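Local coordinates for bifunctional endomannanase/endoglucanase (Caldanaerobius polysaccharolyticus, PDB 3W0K), which probably hydrolyses internal beta-linkages of mannan and cellulose-type polysaccharides, using a family 5 glycoside hydrolase beta/alpha barrel, at residues A[4-9]-A[288-293]; A[37-42]-A[75-80]. All coordinates share one frame; numbering follows the deposited sequence.

Contact 1. Residues A[4-9]-A[288-293]; sequences YGFNFQ and YSLWNF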
ATOM      1  N   TYR A   4      -8.506   8.944  -1.595  1.00  9.62           N
ATOM      2  CA  TYR A   4      -7.250   9.682  -1.487  1.00 10.25           C
ATOM      3  C   TYR A   4      -6.807   9.734  -0.039  1.00 10.22           C
ATOM      4  O   TYR A   4      -7.562  10.158   0.837  1.00  9.49           O
ATOM      5  CB  TYR A   4      -7.418  11.111  -2.002  1.00 10.62           C
ATOM      6  CG  TYR A   4      -7.873  11.186  -3.431  1.00 10.74           C
ATOM      7  CD1 TYR A   4      -6.981  10.966  -4.476  1.00 10.10           C
ATOM      8  CD2 TYR A   4      -9.202  11.462  -3.741  1.00 10.63           C
ATOM      9  CE1 TYR A   4      -7.403  11.018  -5.802  1.00 11.12           C
ATOM     10  CE2 TYR A   4      -9.635  11.516  -5.058  1.00 11.35           C
ATOM     11  CZ  TYR A   4      -8.732  11.294  -6.081  1.00 12.91           C
ATOM     12  OH  TYR A   4      -9.164  11.353  -7.380  1.00 14.22           O
ATOM     13  N   GLY A   5      -5.573   9.326   0.219  1.00  9.66           N
ATOM     14  CA  GLY A   5      -5.113   9.350   1.587  1.00  9.90           C
ATOM     15  C   GLY A   5      -3.666   8.998   1.821  1.00  9.08           C
ATOM     16  O   GLY A   5      -2.785   9.296   1.008  1.00  9.33           O
ATOM     17  N   PHE A   6      -3.438   8.341   2.953  1.00  8.35           N
ATOM     18  CA  PHE A   6      -2.100   7.968   3.381  1.00  8.72           C
ATOM     19  C   PHE A   6      -2.062   6.608   4.053  1.00  8.53           C
ATOM     20  O   PHE A   6      -3.077   6.110   4.551  1.00  9.66           O
ATOM     21  CB  PHE A   6      -1.593   8.977   4.425  1.00  9.49           C
ATOM     22  CG  PHE A   6      -1.516  10.393   3.932  1.00  9.60           C
ATOM     23  CD1 PHE A   6      -0.312  10.912   3.470  1.00 10.28           C
ATOM     24  CD2 PHE A   6      -2.647  11.203   3.920  1.00 10.40           C
ATOM     25  CE1 PHE A   6      -0.236  12.219   2.999  1.00 10.45           C
ATOM     26  CE2 PHE A   6      -2.585  12.513   3.450  1.00 10.65           C
ATOM     27  CZ  PHE A   6      -1.374  13.023   2.987  1.00 11.31           C
ATOM     28  N   ASN A   7      -0.877   6.008   4.050  1.00  8.66           N
ATOM     29  CA  ASN A   7      -0.660   4.753   4.754  1.00  9.18           C
ATOM     30  C   ASN A   7      -0.149   5.177   6.133  1.00  9.96           C
ATOM     31  O   ASN A   7       0.544   6.194   6.259  1.00  9.60           O
ATOM     32  CB  ASN A   7       0.447   3.923   4.096  1.00  8.27           C
ATOM     33  CG  ASN A   7      -0.005   3.206   2.846  1.00  9.70           C
ATOM     34  OD1 ASN A   7      -0.197   1.991   2.859  1.00  8.78           O
ATOM     35  ND2 ASN A   7      -0.101   3.937   1.738  1.00  9.79           N
ATOM     36  N   PHE A   8      -0.518   4.423   7.163  1.00  8.82           N
ATOM     37  CA  PHE A   8      -0.054   4.684   8.519  1.00  9.27           C
ATOM     38  C   PHE A   8       0.571   3.399   9.032  1.00  9.43           C
ATOM     39  O   PHE A   8       0.035   2.312   8.825  1.00  8.99           O
ATOM     40  CB  PHE A   8      -1.187   5.170   9.423  1.00  9.64           C
ATOM     41  CG  PHE A   8      -1.512   6.628   9.243  1.00  8.42           C
ATOM     42  CD1 PHE A   8      -0.708   7.606   9.821  1.00 10.60           C
ATOM     43  CD2 PHE A   8      -2.605   7.022   8.476  1.00  9.81           C
ATOM     44  CE1 PHE A   8      -0.989   8.958   9.641  1.00 10.02           C
ATOM     45  CE2 PHE A   8      -2.896   8.369   8.288  1.00 10.09           C
ATOM     46  CZ  PHE A   8      -2.083   9.341   8.874  1.00  9.60           C
ATOM     47  N   GLN A   9       1.717   3.541   9.688  1.00  8.80           N
ATOM     48  CA  GLN A   9       2.491   2.415  10.183  1.00  9.30           C
ATOM     49  C   GLN A   9       2.316   2.071  11.669  1.00  9.44           C
ATOM     50  O   GLN A   9       3.230   1.534  12.302  1.00 10.63           O
ATOM     51  CB  GLN A   9       3.969   2.670   9.851  1.00 10.47           C
ATOM     52  CG  GLN A   9       4.308   2.644   8.338  1.00 10.16           C
ATOM     53  CD  GLN A   9       3.760   3.830   7.536  1.00 10.80           C
ATOM     54  OE1 GLN A   9       3.264   3.661   6.416  1.00 13.56           O
ATOM     55  NE2 GLN A   9       3.876   5.028   8.088  1.00  7.10           N
ATOM     56  N   TYR A 288      -5.218   7.635  -4.918  1.00  9.44           N
ATOM     57  CA  TYR A 288      -3.847   7.334  -4.519  1.00  9.66           C
ATOM     58  C   TYR A 288      -3.602   7.569  -3.037  1.00 10.85           C
ATOM     59  O   TYR A 288      -4.238   8.423  -2.422  1.00 11.25           O
ATOM     60  CB  TYR A 288      -2.853   8.145  -5.366  1.00  9.10           C
ATOM     61  CG  TYR A 288      -3.228   9.601  -5.560  1.00 10.94           C
ATOM     62  CD1 TYR A 288      -2.935  10.553  -4.587  1.00 10.66           C
ATOM     63  CD2 TYR A 288      -3.857  10.023  -6.730  1.00 10.00           C
ATOM     64  CE1 TYR A 288      -3.261  11.898  -4.774  1.00 12.75           C
ATOM     65  CE2 TYR A 288      -4.185  11.366  -6.929  1.00 12.55           C
ATOM     66  CZ  TYR A 288      -3.883  12.293  -5.948  1.00 11.96           C
ATOM     67  OH  TYR A 288      -4.195  13.618  -6.144  1.00 13.19           O
ATOM     68  N   SER A 289      -2.677   6.795  -2.474  1.00  9.23           N
ATOM     69  CA  SER A 289      -2.337   6.879  -1.058  1.00  9.47           C
ATOM     70  C   SER A 289      -0.820   6.960  -0.881  1.00  8.68           C
ATOM     71  O   SER A 289      -0.096   6.044  -1.271  1.00  9.80           O
ATOM     72  CB  SER A 289      -2.888   5.648  -0.329  1.00  9.97           C
ATOM     73  OG  SER A 289      -2.672   5.723   1.067  1.00 12.06           O
ATOM     74  N   LEU A 290      -0.348   8.064  -0.308  1.00  8.40           N
ATOM     75  CA  LEU A 290       1.083   8.275  -0.082  1.00  9.08           C
ATOM     76  C   LEU A 290       1.574   7.312   1.003  1.00  9.76           C
ATOM     77  O   LEU A 290       0.843   7.022   1.956  1.00  8.68           O
ATOM     78  CB  LEU A 290       1.338   9.730   0.330  1.00  9.90           C
ATOM     79  CG  LEU A 290       2.743  10.290   0.090  1.00 10.06           C
ATOM     80  CD1 LEU A 290       3.023  10.402  -1.403  1.00  9.91           C
ATOM     81  CD2 LEU A 290       2.865  11.653   0.745  1.00 10.91           C
ATOM     82  N   TRP A 291       2.803   6.821   0.865  1.00  9.01           N
ATOM     83  CA  TRP A 291       3.340   5.866   1.836  1.00  9.25           C
ATOM     84  C   TRP A 291       3.410   6.374   3.279  1.00 10.02           C
ATOM     85  O   TRP A 291       3.122   5.624   4.208  1.00  9.74           O
ATOM     86  CB  TRP A 291       4.692   5.308   1.380  1.00  9.56           C
ATOM     87  CG  TRP A 291       5.298   4.365   2.382  1.00  9.79           C
ATOM     88  CD1 TRP A 291       6.518   4.482   2.979  1.00 12.05           C
ATOM     89  CD2 TRP A 291       4.686   3.194   2.946  1.00 10.01           C
ATOM     90  NE1 TRP A 291       6.704   3.463   3.887  1.00 12.00           N
ATOM     91  CE2 TRP A 291       5.593   2.661   3.885  1.00 10.91           C
ATOM     92  CE3 TRP A 291       3.455   2.550   2.752  1.00  9.82           C
ATOM     93  CZ2 TRP A 291       5.311   1.510   4.632  1.00 11.83           C
ATOM     94  CZ3 TRP A 291       3.173   1.404   3.497  1.00 10.76           C
ATOM     95  CH2 TRP A 291       4.099   0.899   4.424  1.00 10.99           C
ATOM     96  N   ASN A 292       3.814   7.626   3.473  1.00  8.52           N
ATOM     97  CA  ASN A 292       3.878   8.191   4.826  1.00  9.44           C
ATOM     98  C   ASN A 292       3.089   9.492   4.890  1.00  9.48           C
ATOM     99  O   ASN A 292       2.837  10.132   3.862  1.00  9.58           O
ATOM    100  CB  ASN A 292       5.315   8.567   5.232  1.00 10.43           C
ATOM    101  CG  ASN A 292       6.227   7.380   5.454  1.00 12.00           C
ATOM    102  OD1 ASN A 292       7.439   7.500   5.287  1.00 12.76           O
ATOM    103  ND2 ASN A 292       5.674   6.257   5.894  1.00 12.51           N
ATOM    104  N   PHE A 293       2.665   9.849   6.101  1.00 10.87           N
ATOM    105  CA  PHE A 293       2.013  11.129   6.351  1.00 11.19           C
ATOM    106  C   PHE A 293       3.209  11.861   6.966  1.00 11.82           C
ATOM    107  O   PHE A 293       3.709  12.840   6.414  1.00 10.50           O
ATOM    108  CB  PHE A 293       0.870  11.006   7.360  1.00 10.58           C
ATOM    109  CG  PHE A 293       0.312  12.328   7.787  1.00 10.19           C
ATOM    110  CD1 PHE A 293      -0.350  13.142   6.874  1.00 10.56           C
ATOM    111  CD2 PHE A 293       0.500  12.790   9.087  1.00 11.46           C
ATOM    112  CE1 PHE A 293      -0.814  14.403   7.248  1.00 11.72           C
ATOM    113  CE2 PHE A 293       0.041  14.049   9.473  1.00 10.61           C
ATOM    114  CZ  PHE A 293      -0.617  14.856   8.548  1.00 12.23           C
TER
HETATM  115  O   HOH W   1       2.417   7.483   7.803  1.00  9.33           O

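Contact 2. Residues A[37-42]-A[75-80]; sequences NFVRIP and RNIHMC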
ATOM      1  N   ASN A  37      -9.839  11.037   2.397  1.00 10.54           N
ATOM      2  CA  ASN A  37     -10.873  10.118   2.871  1.00 10.93           C
ATOM      3  C   ASN A  37     -10.433   8.660   2.887  1.00 11.35           C
ATOM      4  O   ASN A  37     -11.274   7.755   2.909  1.00 10.20           O
ATOM      5  CB  ASN A  37     -12.080  10.238   1.939  1.00 10.96           C
ATOM      6  CG  ASN A  37     -11.732   9.907   0.489  1.00 13.46           C
ATOM      7  OD1 ASN A  37     -10.653   9.383   0.199  1.00 10.90           O
ATOM      8  ND2 ASN A  37     -12.641  10.223  -0.424  1.00 16.45           N
ATOM      9  N   PHE A  38      -9.128   8.430   2.907  1.00  9.72           N
ATOM     10  CA  PHE A  38      -8.615   7.068   2.854  1.00  9.75           C
ATOM     11  C   PHE A  38      -7.367   6.857   3.691  1.00  9.53           C
ATOM     12  O   PHE A  38      -6.462   7.689   3.710  1.00  9.68           O
ATOM     13  CB  PHE A  38      -8.328   6.718   1.385  1.00  8.74           C
ATOM     14  CG  PHE A  38      -7.723   5.355   1.171  1.00  8.73           C
ATOM     15  CD1 PHE A  38      -8.536   4.242   0.994  1.00  9.90           C
ATOM     16  CD2 PHE A  38      -6.339   5.193   1.095  1.00  8.84           C
ATOM     17  CE1 PHE A  38      -7.980   2.983   0.737  1.00 10.29           C
ATOM     18  CE2 PHE A  38      -5.778   3.943   0.839  1.00  9.82           C
ATOM     19  CZ  PHE A  38      -6.604   2.836   0.659  1.00  9.20           C
ATOM     20  N   VAL A  39      -7.340   5.726   4.390  1.00  8.33           N
ATOM     21  CA  VAL A  39      -6.207   5.339   5.214  1.00 10.25           C
ATOM     22  C   VAL A  39      -5.943   3.856   4.992  1.00 10.11           C
ATOM     23  O   VAL A  39      -6.872   3.049   5.010  1.00 11.80           O
ATOM     24  CB  VAL A  39      -6.484   5.606   6.719  1.00 11.00           C
ATOM     25  CG1 VAL A  39      -5.583   4.765   7.602  1.00 14.15           C
ATOM     26  CG2 VAL A  39      -6.252   7.072   7.032  1.00 10.54           C
ATOM     27  N   ARG A  40      -4.696   3.518   4.675  1.00  9.49           N
ATOM     28  CA  ARG A  40      -4.315   2.124   4.496  1.00  8.62           C
ATOM     29  C   ARG A  40      -3.477   1.763   5.713  1.00  8.69           C
ATOM     30  O   ARG A  40      -2.588   2.518   6.112  1.00  8.95           O
ATOM     31  CB  ARG A  40      -3.516   1.913   3.208  1.00  8.70           C
ATOM     32  CG  ARG A  40      -3.064   0.462   2.995  1.00  8.81           C
ATOM     33  CD  ARG A  40      -2.539   0.273   1.588  1.00  7.05           C
ATOM     34  NE  ARG A  40      -2.080  -1.090   1.301  1.00  8.08           N
ATOM     35  CZ  ARG A  40      -0.809  -1.481   1.329  1.00  7.08           C
ATOM     36  NH1 ARG A  40       0.145  -0.627   1.664  1.00  9.16           N
ATOM     37  NH2 ARG A  40      -0.475  -2.689   0.879  1.00  7.67           N
ATOM     38  N   ILE A  41      -3.793   0.624   6.322  1.00  8.24           N
ATOM     39  CA  ILE A  41      -3.092   0.169   7.512  1.00  8.32           C
ATOM     40  C   ILE A  41      -2.392  -1.170   7.271  1.00  7.93           C
ATOM     41  O   ILE A  41      -3.006  -2.230   7.406  1.00  8.61           O
ATOM     42  CB  ILE A  41      -4.075   0.016   8.706  1.00  8.96           C
ATOM     43  CG1 ILE A  41      -4.857   1.316   8.932  1.00 10.58           C
ATOM     44  CG2 ILE A  41      -3.313  -0.348   9.979  1.00 10.93           C
ATOM     45  CD1 ILE A  41      -4.011   2.468   9.425  1.00 14.03           C
ATOM     46  N   PRO A  42      -1.113  -1.136   6.858  1.00  7.70           N
ATOM     47  CA  PRO A  42      -0.344  -2.363   6.604  1.00  7.71           C
ATOM     48  C   PRO A  42       0.132  -2.923   7.946  1.00  7.97           C
ATOM     49  O   PRO A  42       0.848  -2.245   8.680  1.00  9.05           O
ATOM     50  CB  PRO A  42       0.818  -1.862   5.746  1.00  8.82           C
ATOM     51  CG  PRO A  42       1.039  -0.465   6.264  1.00 10.25           C
ATOM     52  CD  PRO A  42      -0.370   0.059   6.415  1.00  9.31           C
ATOM     53  N   ARG A  75     -14.410  10.092  11.287  1.00 12.01           N
ATOM     54  CA  ARG A  75     -13.955  11.222  10.479  1.00 12.48           C
ATOM     55  C   ARG A  75     -14.214  11.046   8.980  1.00 13.22           C
ATOM     56  O   ARG A  75     -13.586  11.712   8.150  1.00 14.25           O
ATOM     57  CB  ARG A  75     -12.464  11.455  10.729  1.00 12.77           C
ATOM     58  CG  ARG A  75     -12.138  11.818  12.161  1.00 12.92           C
ATOM     59  CD  ARG A  75     -10.656  11.681  12.447  1.00 14.08           C
ATOM     60  NE  ARG A  75     -10.333  12.121  13.800  1.00 14.34           N
ATOM     61  CZ  ARG A  75     -10.578  11.424  14.903  1.00 15.70           C
ATOM     62  NH1 ARG A  75     -11.147  10.228  14.828  1.00 15.14           N
ATOM     63  NH2 ARG A  75     -10.290  11.942  16.090  1.00 18.45           N
ATOM     64  N   ASN A  76     -15.137  10.147   8.640  1.00 13.19           N
ATOM     65  CA  ASN A  76     -15.493   9.870   7.248  1.00 12.83           C
ATOM     66  C   ASN A  76     -14.288   9.454   6.404  1.00 11.70           C
ATOM     67  O   ASN A  76     -14.129   9.881   5.260  1.00 13.43           O
ATOM     68  CB  ASN A  76     -16.202  11.074   6.616  1.00 15.90           C
ATOM     69  CG  ASN A  76     -17.625  11.246   7.122  1.00 20.12           C
ATOM     70  OD1 ASN A  76     -18.234  10.305   7.625  1.00 20.53           O
ATOM     71  ND2 ASN A  76     -18.167  12.449   6.966  1.00 23.71           N
ATOM     72  N   ILE A  77     -13.436   8.629   6.999  1.00 10.60           N
ATOM     73  CA  ILE A  77     -12.248   8.122   6.329  1.00  9.67           C
ATOM     74  C   ILE A  77     -12.397   6.616   6.178  1.00  9.43           C
ATOM     75  O   ILE A  77     -12.726   5.924   7.140  1.00 10.96           O
ATOM     76  CB  ILE A  77     -10.974   8.425   7.157  1.00  9.34           C
ATOM     77  CG1 ILE A  77     -10.709   9.933   7.177  1.00 12.27           C
ATOM     78  CG2 ILE A  77      -9.773   7.679   6.588  1.00 11.31           C
ATOM     79  CD1 ILE A  77      -9.593  10.350   8.110  1.00 12.60           C
ATOM     80  N   HIS A  78     -12.224   6.129   4.951  1.00  9.83           N
ATOM     81  CA  HIS A  78     -12.298   4.700   4.656  1.00  8.92           C
ATOM     82  C   HIS A  78     -10.998   4.053   5.122  1.00  9.78           C
ATOM     83  O   HIS A  78      -9.911   4.592   4.882  1.00 10.86           O
ATOM     84  CB  HIS A  78     -12.446   4.482   3.144  1.00  8.69           C
ATOM     85  CG  HIS A  78     -12.326   3.048   2.724  1.00  9.29           C
ATOM     86  ND1 HIS A  78     -13.423   2.237   2.528  1.00 10.85           N
ATOM     87  CD2 HIS A  78     -11.238   2.276   2.481  1.00 10.70           C
ATOM     88  CE1 HIS A  78     -13.015   1.026   2.185  1.00 10.83           C
ATOM     89  NE2 HIS A  78     -11.695   1.024   2.151  1.00 10.76           N
ATOM     90  N   MET A  79     -11.107   2.906   5.788  1.00  8.05           N
ATOM     91  CA  MET A  79      -9.925   2.197   6.261  1.00  8.70           C
ATOM     92  C   MET A  79      -9.693   0.924   5.461  1.00  9.50           C
ATOM     93  O   MET A  79     -10.593   0.094   5.313  1.00  9.47           O
ATOM     94  CB  MET A  79     -10.045   1.843   7.743  1.00 10.00           C
ATOM     95  CG  MET A  79      -8.772   1.213   8.309  1.00 13.37           C
ATOM     96  SD  MET A  79      -8.872   0.816  10.063  1.00 15.30           S
ATOM     97  CE  MET A  79      -8.887  -0.970  10.008  1.00 16.13           C
ATOM     98  N   CYS A  80      -8.487   0.793   4.924  1.00  8.21           N
ATOM     99  CA  CYS A  80      -8.118  -0.390   4.164  1.00  8.66           C
ATOM    100  C   CYS A  80      -7.106  -1.178   4.986  1.00  8.14           C
ATOM    101  O   CYS A  80      -5.964  -0.743   5.167  1.00  9.59           O
ATOM    102  CB  CYS A  80      -7.514   0.005   2.816  1.00  8.10           C
ATOM    103  SG  CYS A  80      -6.988  -1.411   1.830  1.00 10.46           S
TER

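Contact 1. Residues A[4-9]-A[288-293]
The Tyr4 ring turns its edge to the face of Tyr288, with Tyr4 CD1 3.6 Å above the Tyr288 ring plane and the two planes at 69°. In Tyr288, CG sits between the backbone N and the carbonyl carbon (chi1 44°), which lays its face beneath Tyr4. Tyr288 OH also bonds to Leu325 O, and Tyr4 OH to Val330 N. With the ring of Tyr288 cut back to an alanine, the Tyr4 edge would probably lose its aromatic face and Leu325 O this donor. A second T-shaped pair follows: the edge of Phe293 meets the face of Phe6, planes at 86°. Asn292 O lies at the Phe6 edge, 3.3 Å from Phe6 CD1. Phe8 CE1 packs on Phe293 CB at 3.6 Å, completing an aromatic cluster. Asn7 OD1 comes to the edge of the Trp291 indole. Between the parallel strands, Gly5 N bonds to Tyr288 O and Leu290 N to Gly5 O. Leu290 O is gripped twice, by Asn7 N at 2.9 Å and by Asn7 ND2 at 3.2 Å, the latter from above the carbonyl plane. A water joins Asn7 O to Phe293 N. ND2 also bonds Gly257 O and OD1 Arg40 NH1, fixing the amide's rotation where the barrel closes.

Contact 2. Residues A[37-42]-A[75-80]
Phe38 and His78 lie side by side, rim to rim, their planes only 5° apart and Phe38 CD1 3.7 Å from His78 CD2. Neither ring covers the other. Both have CG anti to the backbone N (chi1 177° and 171°), which sends the rings the same way. Phe38 CE1 also rests on Cys80 CB at 3.7 Å. On the face that carries Val39 and Met79, Val39 CG2 meets Ile77 CG2 at 3.6 Å, and Met79 CG meets Ile41 CG1 at 4.0 Å. Four backbone bonds hold this parallel register. His78 N bonds to Asn37 O, Val39 N to His78 O, Cys80 N to Val39 O and Ile41 N to Cys80 O. Farther out, His78 is held through both ring nitrogens: NE2 bonds to Ser131 OG and ND1 to Lys128 O. Arg40 runs extended from the strand and forms salt bridges with Glu258 and Asp133. Asn76, with positive phi, ends helix 62-74 in a Schellman motif, and the chain then enters strand 78-83. This is a beta-alpha-beta unit of the barrel. Val39 touches helix 25-33, and helix 62-74 covers Val39, Ile41 and Met79.

In the fold
Both contacts are mainly buried pairings of parallel strands in one eight-stranded beta/alpha barrel. Contact 1 closes the ring by joining the first strand to the last; contact 2 joins the second to the third through a local crossover. Strands 4-7 and 38-44 are neighbours, so the contacts meet directly: Tyr4 N lies 2.8 Å from Asn37 OD1, a probable hydrogen bond, and Ser289 packs on Phe38. Contact 1 is richer in aromatic pairs and adds a side-chain amide and a water to its backbone bonds. Contact 2 relies on backbone bonds, aliphatic packing and one rim-to-rim ring pair, and reaches the exposed Asn76 at a helix end. A Tris molecule, probably from the crystallisation liquor, lies near Trp291 and Arg40 and may mark a pocket.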